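Local coordinates for protein NADP-dependent glyceraldehyde-3-phosphate dehydrogenase (Bacillus halodurans, PDB 3PRL) that probably oxidises glyceraldehyde 3-phosphate without phosphorylating it, using NADP+ as the electron acceptor, as a member of the aldehyde dehydrogenase family, at residues I331-Q344 against G360-L372. Residues are numbered along the deposited sequence; the frame is centred on the assembly and turned at random.
Sequences ITPVIDEKSAAFIQ and GNKRQGNLLSPTL
With CG of Gln344 trans to its backbone N (chi1 -177°) and CG of Arg363 likewise (chi1 156°), the guanidinium crosses the Gln344 stem obliquely, Arg363 NH1 lying 3.3 Å from Gln344 CB, while Gln344 CG sits at its edge, in plane. Ala340 CB lies over one guanidinium face, and Arg363 NE donates to Gly365 O (3.2 Å), a tilted bond that helps hold the group in place. Shortening Arg363 to an alanine is likely to bare Ala340 and the Gln344 stem and leave Gly365 O without this donor. The amide of Gln344 turns instead to Asp348. Deeper in, Leu368 forks against the helix, CD1 on Ala340 CB (3.8 Å) and CD2 on Ile343 CG2 (3.7 Å). Ahead of the helix, Val334 N donates to Asn366 O (3.2 Å, 161°) from above the carbonyl plane. Ile331 CG1 lies against Pro370 CD (3.9 Å). The beta hairpin with its type II' turn (Gln364 to Leu367) thus docks on helix 337-352 and its lead-in, where Ile335 touches the NADP-site residue Phe162; a single backbone hydrogen bond ties the lead-in to the turn, side chains meet mainly through apolar groups, and Leu368 O is buried with no partner in the model.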
loop_
_atom_site.group_PDB
_atom_site.type_symbol
_atom_site.label_atom_id
_atom_site.label_comp_id
_atom_site.label_asym_id
_atom_site.label_seq_id
_atom_site.Cartn_x
_atom_site.Cartn_y
_atom_site.Cartn_z
ATOM N N ILE D 331 -5.501 19.109 39.025
ATOM C CA ILE D 331 -6.566 20.027 38.692
ATOM C C ILE D 331 -6.106 21.470 38.862
ATOM O O ILE D 331 -5.944 21.959 39.977
ATOM C CB ILE D 331 -7.809 19.754 39.562
ATOM C CG1 ILE D 331 -8.091 18.241 39.684
ATOM C CG2 ILE D 331 -9.013 20.547 39.049
ATOM C CD1 ILE D 331 -8.516 17.518 38.363
ATOM N N THR D 332 -5.871 22.146 37.748
ATOM C CA THR D 332 -5.524 23.563 37.784
ATOM C C THR D 332 -6.713 24.412 37.324
ATOM O O THR D 332 -7.750 23.853 36.926
ATOM C CB THR D 332 -4.241 23.878 36.968
ATOM O OG1 THR D 332 -4.308 23.279 35.668
ATOM C CG2 THR D 332 -3.008 23.362 37.702
ATOM N N PRO D 333 -6.567 25.754 37.368
ATOM C CA PRO D 333 -7.663 26.640 36.986
ATOM C C PRO D 333 -8.065 26.481 35.521
ATOM O O PRO D 333 -7.220 26.196 34.661
ATOM C CB PRO D 333 -7.083 28.042 37.232
ATOM C CG PRO D 333 -5.929 27.834 38.162
ATOM C CD PRO D 333 -5.370 26.520 37.765
ATOM N N VAL D 334 -9.357 26.638 35.249
ATOM C CA VAL D 334 -9.853 26.585 33.883
ATOM C C VAL D 334 -9.528 27.896 33.177
ATOM O O VAL D 334 -9.267 28.910 33.817
ATOM C CB VAL D 334 -11.361 26.222 33.786
ATOM C CG1 VAL D 334 -11.589 24.773 34.218
ATOM C CG2 VAL D 334 -12.216 27.183 34.602
ATOM N N ILE D 335 -9.546 27.850 31.853
ATOM C CA ILE D 335 -8.999 28.910 31.004
ATOM C C ILE D 335 -9.453 30.345 31.336
ATOM O O ILE D 335 -8.631 31.254 31.346
ATOM C CB ILE D 335 -9.231 28.571 29.503
ATOM C CG1 ILE D 335 -8.266 29.346 28.583
ATOM C CG2 ILE D 335 -10.696 28.761 29.135
ATOM C CD1 ILE D 335 -6.793 29.102 28.875
ATOM N N ASP D 336 -10.747 30.549 31.584
ATOM C CA ASP D 336 -11.255 31.901 31.890
ATOM C C ASP D 336 -12.539 31.937 32.744
ATOM O O ASP D 336 -13.067 30.875 33.118
ATOM C CB ASP D 336 -11.337 32.778 30.608
ATOM C CG ASP D 336 -12.404 32.315 29.604
ATOM O OD1 ASP D 336 -12.955 31.197 29.717
ATOM O OD2 ASP D 336 -12.690 33.098 28.672
ATOM N N GLU D 337 -13.005 33.160 33.052
ATOM C CA GLU D 337 -14.246 33.431 33.819
ATOM C C GLU D 337 -15.473 32.809 33.195
ATOM O O GLU D 337 -16.257 32.132 33.867
ATOM C CB GLU D 337 -14.567 34.935 33.895
ATOM C CG GLU D 337 -13.427 35.923 33.750
ATOM C CD GLU D 337 -12.745 36.195 35.059
ATOM O OE1 GLU D 337 -13.075 37.224 35.699
ATOM O OE2 GLU D 337 -11.890 35.372 35.448
ATOM N N LYS D 338 -15.646 33.104 31.909
ATOM C CA LYS D 338 -16.749 32.610 31.093
ATOM C C LYS D 338 -16.900 31.109 31.272
ATOM O O LYS D 338 -17.991 30.616 31.590
ATOM C CB LYS D 338 -16.476 32.924 29.614
ATOM C CG LYS D 338 -17.685 33.381 28.780
ATOM C CD LYS D 338 -18.851 32.386 28.772
ATOM C CE LYS D 338 -20.081 32.950 28.030
ATOM N NZ LYS D 338 -20.080 32.665 26.547
ATOM N N SER D 339 -15.793 30.391 31.063
ATOM C CA SER D 339 -15.780 28.928 31.060
ATOM C C SER D 339 -16.193 28.365 32.414
ATOM O O SER D 339 -17.074 27.499 32.480
ATOM C CB SER D 339 -14.408 28.401 30.632
ATOM O OG SER D 339 -14.185 27.106 31.150
ATOM N N ALA D 340 -15.588 28.881 33.485
ATOM C CA ALA D 340 -15.940 28.485 34.849
ATOM C C ALA D 340 -17.420 28.776 35.175
ATOM O O ALA D 340 -18.121 27.917 35.723
ATOM C CB ALA D 340 -15.013 29.163 35.859
ATOM N N ALA D 341 -17.898 29.969 34.824
ATOM C CA ALA D 341 -19.327 30.278 34.986
ATOM C C ALA D 341 -20.197 29.204 34.305
ATOM O O ALA D 341 -21.114 28.660 34.935
ATOM C CB ALA D 341 -19.651 31.662 34.440
ATOM N N PHE D 342 -19.885 28.908 33.036
ATOM C CA PHE D 342 -20.619 27.921 32.217
ATOM C C PHE D 342 -20.587 26.526 32.841
ATOM O O PHE D 342 -21.613 25.858 32.890
ATOM C CB PHE D 342 -20.100 27.889 30.761
ATOM C CG PHE D 342 -20.673 26.751 29.917
ATOM C CD1 PHE D 342 -21.920 26.874 29.302
ATOM C CD2 PHE D 342 -19.959 25.562 29.748
ATOM C CE1 PHE D 342 -22.464 25.842 28.546
ATOM C CE2 PHE D 342 -20.485 24.507 28.983
ATOM C CZ PHE D 342 -21.744 24.646 28.379
ATOM N N ILE D 343 -19.416 26.099 33.328
ATOM C CA ILE D 343 -19.275 24.818 34.056
ATOM C C ILE D 343 -20.151 24.774 35.314
ATOM O O ILE D 343 -20.904 23.825 35.525
ATOM C CB ILE D 343 -17.800 24.517 34.446
ATOM C CG1 ILE D 343 -16.912 24.452 33.192
ATOM C CG2 ILE D 343 -17.702 23.204 35.242
ATOM C CD1 ILE D 343 -15.504 24.966 33.439
ATOM N N GLN D 344 -20.058 25.815 36.127
ATOM C CA GLN D 344 -20.877 25.929 37.342
ATOM C C GLN D 344 -22.366 25.711 37.070
ATOM O O GLN D 344 -23.052 25.035 37.847
ATOM C CB GLN D 344 -20.654 27.292 38.008
ATOM C CG GLN D 344 -21.397 27.504 39.342
ATOM C CD GLN D 344 -21.037 26.469 40.403
ATOM O OE1 GLN D 344 -19.881 26.336 40.801
ATOM N NE2 GLN D 344 -22.040 25.736 40.870
ATOM N N GLY D 360 -16.677 17.196 45.957
ATOM C CA GLY D 360 -16.116 18.480 45.543
ATOM C C GLY D 360 -16.828 19.317 44.507
ATOM O O GLY D 360 -16.449 19.308 43.347
ATOM N N ASN D 361 -17.853 20.052 44.932
ATOM C CA ASN D 361 -18.471 21.098 44.115
ATOM C C ASN D 361 -17.526 22.312 44.049
ATOM O O ASN D 361 -17.445 23.011 43.032
ATOM C CB ASN D 361 -19.819 21.497 44.748
ATOM C CG ASN D 361 -20.739 22.264 43.795
ATOM O OD1 ASN D 361 -20.379 22.567 42.660
ATOM N ND2 ASN D 361 -21.947 22.581 44.271
ATOM N N LYS D 362 -16.774 22.488 45.140
ATOM C CA LYS D 362 -16.014 23.706 45.503
ATOM C C LYS D 362 -15.269 24.442 44.388
ATOM O O LYS D 362 -14.594 23.839 43.565
ATOM C CB LYS D 362 -15.023 23.394 46.640
ATOM C CG LYS D 362 -15.522 22.399 47.692
ATOM C CD LYS D 362 -16.665 22.969 48.525
ATOM C CE LYS D 362 -17.381 21.877 49.302
ATOM N NZ LYS D 362 -18.692 22.357 49.819
ATOM N N ARG D 363 -15.368 25.765 44.404
ATOM C CA ARG D 363 -14.745 26.578 43.377
ATOM C C ARG D 363 -14.441 27.967 43.885
ATOM O O ARG D 363 -15.308 28.626 44.459
ATOM C CB ARG D 363 -15.675 26.686 42.175
ATOM C CG ARG D 363 -15.423 27.907 41.332
ATOM C CD ARG D 363 -16.700 28.666 41.124
ATOM N NE ARG D 363 -16.500 29.777 40.208
ATOM C CZ ARG D 363 -17.411 30.183 39.335
ATOM N NH1 ARG D 363 -18.577 29.558 39.258
ATOM N NH2 ARG D 363 -17.151 31.202 38.530
ATOM N N GLN D 364 -13.216 28.419 43.654
ATOM C CA GLN D 364 -12.817 29.761 44.053
ATOM C C GLN D 364 -12.283 30.543 42.856
ATOM O O GLN D 364 -11.082 30.527 42.582
ATOM C CB GLN D 364 -11.789 29.711 45.190
ATOM C CG GLN D 364 -11.861 28.445 46.044
ATOM C CD GLN D 364 -11.876 28.723 47.539
ATOM O OE1 GLN D 364 -11.838 29.878 47.975
ATOM N NE2 GLN D 364 -11.948 27.655 48.334
ATOM N N GLY D 365 -13.189 31.216 42.147
ATOM C CA GLY D 365 -12.846 31.996 40.953
ATOM C C GLY D 365 -12.672 31.143 39.704
ATOM O O GLY D 365 -13.646 30.613 39.158
ATOM N N ASN D 366 -11.422 31.028 39.257
ATOM C CA ASN D 366 -11.024 30.176 38.128
ATOM C C ASN D 366 -10.855 28.706 38.511
ATOM O O ASN D 366 -11.083 27.813 37.691
ATOM C CB ASN D 366 -9.677 30.654 37.582
ATOM C CG ASN D 366 -9.810 31.701 36.502
ATOM O OD1 ASN D 366 -9.058 31.680 35.513
ATOM N ND2 ASN D 366 -10.748 32.633 36.675
ATOM N N LEU D 367 -10.400 28.471 39.740
ATOM C CA LEU D 367 -10.054 27.132 40.207
ATOM C C LEU D 367 -11.306 26.363 40.642
ATOM O O LEU D 367 -12.033 26.797 41.538
ATOM C CB LEU D 367 -9.036 27.232 41.359
ATOM C CG LEU D 367 -8.287 26.016 41.926
ATOM C CD1 LEU D 367 -7.388 25.373 40.883
ATOM C CD2 LEU D 367 -7.473 26.424 43.174
ATOM N N LEU D 368 -11.559 25.235 39.986
ATOM C CA LEU D 368 -12.670 24.363 40.343
ATOM C C LEU D 368 -12.196 23.024 40.866
ATOM O O LEU D 368 -11.331 22.383 40.263
ATOM C CB LEU D 368 -13.581 24.126 39.148
ATOM C CG LEU D 368 -14.799 25.029 39.005
ATOM C CD1 LEU D 368 -14.426 26.339 38.319
ATOM C CD2 LEU D 368 -15.874 24.289 38.217
ATOM N N SER D 369 -12.772 22.609 41.993
ATOM C CA SER D 369 -12.571 21.266 42.534
ATOM C C SER D 369 -13.041 20.234 41.522
ATOM O O SER D 369 -14.005 20.484 40.801
ATOM C CB SER D 369 -13.350 21.082 43.844
ATOM O OG SER D 369 -12.624 21.577 44.950
ATOM N N PRO D 370 -12.353 19.079 41.441
ATOM C CA PRO D 370 -12.923 18.082 40.550
ATOM C C PRO D 370 -14.302 17.716 41.098
ATOM O O PRO D 370 -14.467 17.517 42.307
ATOM C CB PRO D 370 -11.944 16.910 40.643
ATOM C CG PRO D 370 -11.191 17.119 41.928
ATOM C CD PRO D 370 -11.148 18.591 42.142
ATOM N N THR D 371 -15.287 17.677 40.214
ATOM C CA THR D 371 -16.658 17.506 40.633
ATOM C C THR D 371 -17.200 16.176 40.126
ATOM O O THR D 371 -17.182 15.904 38.918
ATOM C CB THR D 371 -17.538 18.713 40.196
ATOM O OG1 THR D 371 -16.931 19.935 40.637
ATOM C CG2 THR D 371 -18.913 18.613 40.813
ATOM N N LEU D 372 -17.654 15.347 41.067
ATOM C CA LEU D 372 -18.270 14.062 40.747
ATOM C C LEU D 372 -19.759 14.069 41.060
ATOM O O LEU D 372 -20.173 14.356 42.195
ATOM C CB LEU D 372 -17.573 12.912 41.479
ATOM C CG LEU D 372 -17.813 11.502 40.922
ATOM C CD1 LEU D 372 -17.263 11.359 39.502
ATOM C CD2 LEU D 372 -17.190 10.467 41.830
#